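Local coordinates for beta-N-acetylhexosaminidase (Akkermansia muciniphila, PDB 6JEB), which hydrolyses terminal non-reducing N-acetyl-D-hexosamine residues in N-acetyl-beta-D-hexosaminides, including N-acetylglucosamine of terminally unbranched N-glycans and of chitobiose, at residues W233-Y236 with A237-N241. Residues are numbered along the deposited sequence; the frame is centred on the assembly and turned at random.
Sequences WKFY and ASVFN
Ala237, Ser238, Val239 and Phe240 give their backbone N-H groups to the carbonyl oxygens of Trp233, Lys234, Phe235 and Tyr236, four consecutive i to i+4 bonds within helix 230-246; the N of Phe240 lies 2.8 Å from the O of Tyr236. Beside these bonds, Phe235 and Val239 meet one turn apart through a CH-pi contact. The methyl CG2 of Val239 sits over one face of the phenyl ring, 3.8 Å from its centroid and 16° off the normal, displaced toward the rim where CZ approaches it to 3.6 Å. With CG of Phe235 anti to the backbone N (chi1 172°), the ring comes to lie against Val239 CG2, which also rests 3.3 Å from the O of Phe235. The same methyl reaches Tyr236 more loosely, with CD1 4.4 Å from CG2. Phe240 meets the Tyr236 carbonyl twice: the O that accepts its N-H also stands 3.1 Å above its ring plane near CG, a close approach that comes with the backbone bond. CG of Phe240 is placed beside its own backbone N (chi1 -62°), turning the ring back along the helix until CZ comes within 4.2 Å of Tyr236 CB. Trp233 and Phe240 pack on helix 282-299, Phe240 through Thr293 and Leu297, while Leu197 of helix 195-200 touches Phe235 and Tyr236, all within the TIM-barrel catalytic domain. With an alanine at Phe240, the Tyr236 O and CB are likely to lose the ring that covers them, and helix 282-299 its contact through Leu297. Four backbone bonds thus satisfy the carbonyls of Trp233 to Tyr236 and the N-H groups of Ala237 to Phe240, and the Phe235, Val239 and Phe240 side chains add CH-pi and dispersion contacts rather than charge pairing.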
loop_
_atom_site.group_PDB
_atom_site.type_symbol
_atom_site.label_atom_id
_atom_site.label_comp_id
_atom_site.label_asym_id
_atom_site.label_seq_id
_atom_site.Cartn_x
_atom_site.Cartn_y
_atom_site.Cartn_z
ATOM N N TRP A 233 15.928 -7.906 -20.326
ATOM C CA TRP A 233 14.570 -8.061 -20.838
ATOM C C TRP A 233 14.086 -9.500 -20.723
ATOM O O TRP A 233 12.904 -9.735 -20.451
ATOM C CB TRP A 233 14.486 -7.514 -22.264
ATOM C CG TRP A 233 14.839 -6.072 -22.244
ATOM C CD1 TRP A 233 15.980 -5.497 -22.722
ATOM C CD2 TRP A 233 14.085 -5.021 -21.628
ATOM N NE1 TRP A 233 15.971 -4.151 -22.462
ATOM C CE2 TRP A 233 14.817 -3.832 -21.793
ATOM C CE3 TRP A 233 12.860 -4.975 -20.954
ATOM C CZ2 TRP A 233 14.357 -2.599 -21.323
ATOM C CZ3 TRP A 233 12.401 -3.754 -20.491
ATOM C CH2 TRP A 233 13.149 -2.580 -20.678
ATOM N N LYS A 234 14.976 -10.477 -20.922
ATOM C CA LYS A 234 14.589 -11.861 -20.680
ATOM C C LYS A 234 14.242 -12.071 -19.213
ATOM O O LYS A 234 13.273 -12.774 -18.890
ATOM C CB LYS A 234 15.703 -12.813 -21.110
ATOM C CG LYS A 234 15.314 -14.281 -21.025
ATOM C CD LYS A 234 16.340 -15.167 -21.695
ATOM C CE LYS A 234 15.926 -16.638 -21.643
ATOM N NZ LYS A 234 17.024 -17.546 -22.058
ATOM N N PHE A 235 15.010 -11.454 -18.313
ATOM C CA PHE A 235 14.740 -11.584 -16.885
ATOM C C PHE A 235 13.381 -10.993 -16.532
ATOM O O PHE A 235 12.550 -11.652 -15.898
ATOM C CB PHE A 235 15.846 -10.891 -16.083
ATOM C CG PHE A 235 15.565 -10.803 -14.606
ATOM C CD1 PHE A 235 15.554 -11.949 -13.820
ATOM C CD2 PHE A 235 15.338 -9.577 -14.002
ATOM C CE1 PHE A 235 15.307 -11.874 -12.455
ATOM C CE2 PHE A 235 15.096 -9.489 -12.628
ATOM C CZ PHE A 235 15.079 -10.636 -11.858
ATOM N N TYR A 236 13.130 -9.744 -16.934
ATOM C CA TYR A 236 11.858 -9.137 -16.549
ATOM C C TYR A 236 10.671 -9.828 -17.208
ATOM O O TYR A 236 9.595 -9.897 -16.604
ATOM C CB TYR A 236 11.868 -7.628 -16.796
ATOM C CG TYR A 236 12.680 -6.875 -15.764
ATOM C CD1 TYR A 236 12.470 -7.065 -14.401
ATOM C CD2 TYR A 236 13.656 -5.973 -16.151
ATOM C CE1 TYR A 236 13.213 -6.374 -13.458
ATOM C CE2 TYR A 236 14.400 -5.279 -15.221
ATOM C CZ TYR A 236 14.173 -5.481 -13.872
ATOM O OH TYR A 236 14.915 -4.788 -12.937
ATOM N N ALA A 237 10.833 -10.351 -18.428
ATOM C CA ALA A 237 9.758 -11.151 -19.013
ATOM C C ALA A 237 9.452 -12.363 -18.143
ATOM O O ALA A 237 8.282 -12.702 -17.927
ATOM C CB ALA A 237 10.108 -11.577 -20.444
ATOM N N SER A 238 10.495 -13.015 -17.610
ATOM C CA SER A 238 10.278 -14.154 -16.720
ATOM C C SER A 238 9.617 -13.719 -15.424
ATOM O O SER A 238 8.724 -14.409 -14.920
ATOM C CB SER A 238 11.601 -14.850 -16.412
ATOM O OG SER A 238 12.203 -15.332 -17.595
ATOM N N VAL A 239 10.070 -12.597 -14.854
ATOM C CA VAL A 239 9.441 -12.060 -13.649
ATOM C C VAL A 239 7.959 -11.819 -13.899
ATOM O O VAL A 239 7.097 -12.241 -13.118
ATOM C CB VAL A 239 10.150 -10.770 -13.201
ATOM C CG1 VAL A 239 9.373 -10.106 -12.064
ATOM C CG2 VAL A 239 11.579 -11.066 -12.780
ATOM N N PHE A 240 7.642 -11.129 -14.996
ATOM C CA PHE A 240 6.253 -10.777 -15.267
ATOM C C PHE A 240 5.399 -12.010 -15.541
ATOM O O PHE A 240 4.208 -12.013 -15.213
ATOM C CB PHE A 240 6.167 -9.787 -16.431
ATOM C CG PHE A 240 6.860 -8.471 -16.179
ATOM C CD1 PHE A 240 7.165 -8.045 -14.896
ATOM C CD2 PHE A 240 7.210 -7.657 -17.250
ATOM C CE1 PHE A 240 7.804 -6.825 -14.682
ATOM C CE2 PHE A 240 7.848 -6.441 -17.050
ATOM C CZ PHE A 240 8.148 -6.022 -15.761
ATOM N N ASN A 241 5.974 -13.050 -16.155
ATOM C CA ASN A 241 5.226 -14.290 -16.344
ATOM C C ASN A 241 4.852 -14.917 -15.004
ATOM O O ASN A 241 3.731 -15.416 -14.836
ATOM C CB ASN A 241 6.022 -15.267 -17.214
ATOM C CG ASN A 241 6.041 -14.862 -18.678
ATOM O OD1 ASN A 241 5.169 -14.124 -19.143
ATOM N ND2 ASN A 241 7.033 -15.352 -19.416
#